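Local structure of short-chain dehydrogenase/reductase SDR (Paraburkholderia phymatum, 5VA8) at residues Asp112-Arg115 against Ala116-Asn120; Ala119-Leu122 against Thr123-Leu127; Thr169-Ile172 against Ala173-Arg177. The protein binds NADP and probably acts as an NADP(H)-dependent oxidoreductase of the short-chain dehydrogenase/reductase family on a substrate that is not established. All coordinates share one frame; numbering follows the deposited sequence.

Contact 1 (Asp112-Arg115 against Ala116-Asn120); sequences DWIR and ALEAN
Trp113 meets Leu117 with its backbone rather than its indole: its CB bond heads away from the 116-120 turn, and the flat ring makes a T-shaped (edge-to-face) pair with Phe171 of the second subunit, while Met121 of that subunit and Leu160 also touch it. The Glu118 carboxylate finds its polar partner in the second subunit, OE1 being hydrogen-bonded to NE2 of His110 there. Across the contact itself, Leu117 N approaches Trp113 O at 2.9 Å, nearly along the C=O axis, and Leu117 CG packs against the same oxygen at 3.2 Å. That carbonyl is thus gripped by one straight bond and flanked by an apolar branch. One residue on, Glu118 N binds Ile114 O at 2.8 Å. Glu118 CG lies anti to the carbonyl carbon, beside the backbone N (chi1 -68°), which sets it 3.1 Å from Ile114 O; the bend at chi2 turns the carboxylate end. There the side chains of Ile114 and Glu118 run alongside each other, pointing the same way, with Ile114 CG2 4.0 Å from Glu118 CG. Ala119 N closes the next turn on Arg115 O at 3.0 Å, and Ala119 CB rests 3.5 Å from that oxygen. These are regular alpha-helical i to i+4 bonds; the helix begins to widen into a pi-type turn at 118-120. The contact forms the N-terminal part of helix 110-138. One side of it packs on the same helix of the second subunit, where Leu117 meets its own counterpart and Ile114 and Glu118 exchange partners, as in the helical dimer interface of classical SDR enzymes. Toward its own chain, Ala116 and Leu117 lie against Leu160 and Ala164 of helix 159-179.

Contact 2 (Ala119-Leu122 against Thr123-Leu127); sequences ANML and TPIEL
Met121, in the pi-type turn 119-122, and Ile125 lie side by side, pointing the same way, in helix 110-138 of this Rossmann fold, a bulge followed at once by a kink at Pro124. The tight part lies around the Met121 carbonyl. Ile125 N reaches Met121 O in a rather long bond of 3.3 Å, Ile125 CG1 presses on the same oxygen at 3.2 Å, and Pro124 CD crowds it at 3.3 Å. Pro124 has no N-H to give, so its N makes no bond to the preceding turn and the helix kinks there. Met121 runs fully extended with CG opposite its own N (chi1 -179°), bringing CG to 3.9 Å from Ile125 CD1. Trp113 of the second subunit packs over Met121, Leu122 and Ile125, and Leu168 and Phe171 of helix 159-179 lie on Ile125. Packing between side chains is looser at Leu122, whose CD2 stays 4.4 Å from Ile125 CD1, and Glu126 lies on the partly exposed side; in the conformer described, its OE1 forms a salt bridge with Arg129. Thr123 OG1 turns back to Glu118 O, a hydrogen bond that helps bridge the widened turn. Glu126 N binds Leu122 O at 2.9 Å.

Contact 3 (Thr169-Ile172 against Ala173-Arg177); sequences TGFI and AGVAR
Phe171 O is the doubly used acceptor among the backbone bonds. Val175 N approaches it in the carbonyl plane at 3.3 Å, whereas Gly174 N comes from above that plane (53° out of it) at 3.0 Å, with a bent N-H...O angle of 131°. The flanking bonds are simple i to i+4 links: Ala173 N to Thr169 O at 3.1 Å and, straighter, Ala176 N to Ile172 O at 2.8 Å. All belong to helix 159-179, the connection between the parallel strands 141-146 and 184-191 in a beta-alpha-beta unit of the Rossmann fold. Apolar contacts converge on Val175, for which one of two modelled conformers is described. Its CG1 sits between the backbone N and the carbonyl carbon (chi1 64°), meeting Phe171 CE2 at 3.9 Å and Ile172 CD1 at 4.0 Å; both side chains pass Val175 at a slant. Ile172 and Val175 also pack on Ile186 of strand 184-191, while Phe105 of the second subunit touches Val175. A side-chain polar link follows on the next turn: Arg177 NH1 folds back to Ala173 O at 2.9 Å, with that oxygen in the guanidinium plane. Arg177 NH2 is hydrogen-bonded to Tyr263 O of the third subunit, where Gly265 also packs on this arginine.

Overall arrangement
From the N terminus, contact 1 comes first on helix 110-138 and runs directly into contact 2, with which it shares Ala119 and Asn120; Leu117 O and Leu122 N probably bond across the widened turn between them. Contact 3 follows on helix 159-179, after strand 141-146. Each contact joins adjoining turns of one helix, so none closes a loop, and none nests in or crosses another. Contacts 2 and 3 touch where Ile125 CG1 meets Phe171 CD2 at 3.5 Å, tying the two helices together. Contacts 1 and 3 stay about 7 Å apart at their nearest atoms. All three reach the second subunit, and contact 3 also meets the third.

Contact 1 (Asp112-Arg115 against Ala116-Asn120)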
# COMPACT_ATOMS: atom_id res chain seq x y z
N ASP A 112 -0.30 23.50 -17.76
CA ASP A 112 0.55 22.32 -17.61
C ASP A 112 -0.22 21.16 -17.01
O ASP A 112 -0.10 20.01 -17.45
CB ASP A 112 1.75 22.62 -16.72
CG ASP A 112 2.81 23.48 -17.38
OD1 ASP A 112 2.94 23.47 -18.63
OD2 ASP A 112 3.53 24.15 -16.62
N TRP A 113 -1.00 21.45 -15.96
CA TRP A 113 -1.79 20.41 -15.30
C TRP A 113 -2.82 19.83 -16.24
O TRP A 113 -2.98 18.60 -16.32
CB TRP A 113 -2.46 20.98 -14.06
CG TRP A 113 -1.54 20.99 -12.88
CD1 TRP A 113 -1.01 22.08 -12.24
CD2 TRP A 113 -1.00 19.83 -12.23
NE1 TRP A 113 -0.19 21.67 -11.21
CE2 TRP A 113 -0.17 20.30 -11.19
CE3 TRP A 113 -1.15 18.45 -12.42
CZ2 TRP A 113 0.52 19.42 -10.34
CZ3 TRP A 113 -0.45 17.59 -11.58
CH2 TRP A 113 0.37 18.09 -10.56
N ILE A 114 -3.57 20.69 -16.95
CA ILE A 114 -4.61 20.17 -17.83
C ILE A 114 -3.99 19.28 -18.91
O ILE A 114 -4.52 18.21 -19.22
CB ILE A 114 -5.42 21.32 -18.45
CG1 ILE A 114 -6.13 22.12 -17.36
CG2 ILE A 114 -6.45 20.77 -19.45
CD1 ILE A 114 -7.18 21.34 -16.60
N ARG A 115 -2.87 19.72 -19.50
CA ARG A 115 -2.25 18.91 -20.54
C ARG A 115 -1.78 17.57 -20.00
O ARG A 115 -1.93 16.54 -20.68
CB ARG A 115 -1.10 19.69 -21.18
CG ARG A 115 -1.58 20.95 -21.91
CD ARG A 115 -0.41 21.81 -22.35
NE ARG A 115 0.39 21.16 -23.39
CZ ARG A 115 1.48 21.70 -23.91
NH1 ARG A 115 1.90 22.88 -23.49
NH2 ARG A 115 2.16 21.05 -24.85
N ALA A 116 -1.20 17.54 -18.80
CA ALA A 116 -0.75 16.26 -18.25
C ALA A 116 -1.94 15.37 -17.95
O ALA A 116 -1.91 14.17 -18.24
CB ALA A 116 0.10 16.47 -17.00
N LEU A 117 -3.00 15.95 -17.37
CA LEU A 117 -4.20 15.18 -17.09
C LEU A 117 -4.84 14.66 -18.37
O LEU A 117 -5.27 13.50 -18.43
CB LEU A 117 -5.18 16.05 -16.30
CG LEU A 117 -4.73 16.29 -14.85
CD1 LEU A 117 -5.48 17.45 -14.23
CD2 LEU A 117 -4.95 15.03 -14.04
N GLU A 118 -4.91 15.48 -19.42
CA GLU A 118 -5.46 15.00 -20.69
C GLU A 118 -4.65 13.84 -21.24
O GLU A 118 -5.20 12.79 -21.61
CB GLU A 118 -5.53 16.14 -21.71
CG GLU A 118 -6.52 17.23 -21.38
CD GLU A 118 -7.96 16.86 -21.73
OE1 GLU A 118 -8.86 17.68 -21.40
OE2 GLU A 118 -8.19 15.78 -22.33
N ALA A 119 -3.32 14.00 -21.30
CA ALA A 119 -2.49 12.99 -21.96
C ALA A 119 -2.46 11.68 -21.18
O ALA A 119 -2.55 10.60 -21.78
CB ALA A 119 -1.07 13.52 -22.15
N ASN A 120 -2.29 11.74 -19.86
CA ASN A 120 -1.91 10.56 -19.10
C ASN A 120 -2.99 10.09 -18.14
O ASN A 120 -2.77 9.12 -17.39
CB ASN A 120 -0.60 10.84 -18.34
CG ASN A 120 0.51 11.33 -19.26
OD1 ASN A 120 1.04 12.41 -19.08
ND2 ASN A 120 0.83 10.53 -20.28

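Contact 2 (Ala119-Leu122 against Thr123-Leu127)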
# COMPACT_ATOMS: atom_id res chain seq x y z
N ALA A 119 -3.32 14.00 -21.30
CA ALA A 119 -2.49 12.99 -21.96
C ALA A 119 -2.46 11.68 -21.18
O ALA A 119 -2.55 10.60 -21.78
CB ALA A 119 -1.07 13.52 -22.15
N ASN A 120 -2.29 11.74 -19.86
CA ASN A 120 -1.91 10.56 -19.10
C ASN A 120 -2.99 10.09 -18.14
O ASN A 120 -2.77 9.12 -17.39
CB ASN A 120 -0.60 10.84 -18.34
CG ASN A 120 0.51 11.33 -19.26
OD1 ASN A 120 1.04 12.41 -19.08
ND2 ASN A 120 0.83 10.53 -20.28
N MET A 121 -4.16 10.72 -18.15
CA MET A 121 -5.30 10.24 -17.38
C MET A 121 -6.56 10.19 -18.23
O MET A 121 -7.17 9.12 -18.38
CB MET A 121 -5.54 11.12 -16.15
CG MET A 121 -6.71 10.64 -15.30
SD MET A 121 -7.00 11.76 -13.93
CE MET A 121 -8.52 11.04 -13.26
N LEU A 122 -6.98 11.33 -18.81
CA LEU A 122 -8.28 11.32 -19.48
C LEU A 122 -8.23 10.59 -20.82
O LEU A 122 -9.24 9.98 -21.21
CB LEU A 122 -8.80 12.76 -19.65
CG LEU A 122 -8.92 13.55 -18.35
CD1 LEU A 122 -9.55 14.92 -18.62
CD2 LEU A 122 -9.72 12.78 -17.30
N THR A 123 -7.10 10.62 -21.53
CA THR A 123 -6.99 9.88 -22.78
C THR A 123 -7.16 8.38 -22.56
O THR A 123 -8.02 7.77 -23.23
CB THR A 123 -5.66 10.24 -23.48
OG1 THR A 123 -5.80 11.53 -24.09
CG2 THR A 123 -5.29 9.22 -24.56
N PRO A 124 -6.44 7.72 -21.64
CA PRO A 124 -6.72 6.30 -21.40
C PRO A 124 -8.15 6.02 -20.99
O PRO A 124 -8.73 5.01 -21.41
CB PRO A 124 -5.75 5.92 -20.27
CG PRO A 124 -4.70 6.95 -20.28
CD PRO A 124 -5.26 8.20 -20.89
N ILE A 125 -8.74 6.89 -20.16
CA ILE A 125 -10.12 6.71 -19.72
C ILE A 125 -11.08 6.75 -20.90
O ILE A 125 -12.01 5.93 -21.01
CB ILE A 125 -10.47 7.76 -18.65
CG1 ILE A 125 -9.71 7.45 -17.35
CG2 ILE A 125 -12.00 7.79 -18.37
CD1 ILE A 125 -9.86 8.53 -16.28
N GLU A 126 -10.89 7.72 -21.79
CA GLU A 126 -11.80 7.82 -22.93
C GLU A 126 -11.63 6.65 -23.90
O GLU A 126 -12.62 6.23 -24.52
CB GLU A 126 -11.60 9.16 -23.63
CG GLU A 126 -12.14 10.33 -22.81
CD GLU A 126 -13.66 10.30 -22.67
OE1 GLU A 126 -14.35 10.93 -23.49
OE2 GLU A 126 -14.16 9.63 -21.73
N LEU A 127 -10.42 6.11 -24.04
CA LEU A 127 -10.27 4.95 -24.92
C LEU A 127 -10.90 3.71 -24.30
O LEU A 127 -11.46 2.88 -25.02
CB LEU A 127 -8.80 4.70 -25.24
CG LEU A 127 -8.25 5.68 -26.29
CD1 LEU A 127 -6.72 5.65 -26.37
CD2 LEU A 127 -8.86 5.37 -27.65

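Contact 3 (Thr169-Ile172 against Ala173-Arg177)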
# COMPACT_ATOMS: atom_id res chain seq x y z
N THR A 169 -4.80 5.87 -12.04
CA THR A 169 -4.74 4.62 -11.30
C THR A 169 -5.90 4.48 -10.32
O THR A 169 -6.48 3.40 -10.17
CB THR A 169 -3.40 4.54 -10.57
OG1 THR A 169 -2.35 4.64 -11.54
CG2 THR A 169 -3.28 3.20 -9.84
N GLY A 170 -6.25 5.58 -9.63
CA GLY A 170 -7.37 5.54 -8.71
C GLY A 170 -8.69 5.26 -9.41
O GLY A 170 -9.55 4.55 -8.87
N PHE A 171 -8.86 5.82 -10.61
CA PHE A 171 -10.08 5.53 -11.37
C PHE A 171 -10.08 4.10 -11.88
O PHE A 171 -11.11 3.41 -11.82
CB PHE A 171 -10.23 6.51 -12.54
CG PHE A 171 -11.28 6.08 -13.52
CD1 PHE A 171 -12.62 6.22 -13.22
CD2 PHE A 171 -10.92 5.49 -14.73
CE1 PHE A 171 -13.61 5.78 -14.11
CE2 PHE A 171 -11.89 5.05 -15.63
CZ PHE A 171 -13.23 5.22 -15.32
N ILE A 172 -8.94 3.64 -12.42
CA ILE A 172 -8.87 2.29 -12.98
C ILE A 172 -9.28 1.25 -11.94
O ILE A 172 -9.89 0.22 -12.27
CB ILE A 172 -7.46 2.01 -13.52
CG1 ILE A 172 -7.19 2.84 -14.78
CG2 ILE A 172 -7.24 0.51 -13.78
CD1 ILE A 172 -8.16 2.55 -15.94
N ALA A 173 -8.93 1.50 -10.67
CA ALA A 173 -9.26 0.53 -9.62
C ALA A 173 -10.75 0.22 -9.61
O ALA A 173 -11.16 -0.93 -9.42
CB ALA A 173 -8.82 1.07 -8.25
N GLY A 174 -11.58 1.25 -9.81
CA GLY A 174 -13.02 1.04 -9.80
C GLY A 174 -13.53 0.35 -11.05
O GLY A 174 -14.30 -0.61 -10.97
N VAL A 175 -13.12 0.83 -12.23
CA VAL A 175 -13.66 0.25 -13.46
C VAL A 175 -13.18 -1.19 -13.64
O VAL A 175 -13.93 -2.04 -14.13
CB VAL A 175 -13.33 1.14 -14.67
CG1 VAL A 175 -11.84 1.23 -14.92
CG2 VAL A 175 -14.05 0.63 -15.92
N ALA A 176 -11.94 -1.50 -13.24
CA ALA A 176 -11.48 -2.89 -13.34
C ALA A 176 -12.43 -3.82 -12.61
O ALA A 176 -12.83 -4.87 -13.13
CB ALA A 176 -10.06 -3.02 -12.76
N ARG A 177 -12.84 -3.45 -11.40
CA ARG A 177 -13.70 -4.38 -10.67
C ARG A 177 -15.12 -4.37 -11.20
O ARG A 177 -15.81 -5.40 -11.13
CB ARG A 177 -13.61 -4.05 -9.18
CG ARG A 177 -12.24 -4.48 -8.62
CD ARG A 177 -11.81 -3.65 -7.45
NE ARG A 177 -10.56 -4.12 -6.86
CZ ARG A 177 -9.37 -3.57 -7.09
NH1 ARG A 177 -9.26 -2.54 -7.93
NH2 ARG A 177 -8.29 -4.04 -6.49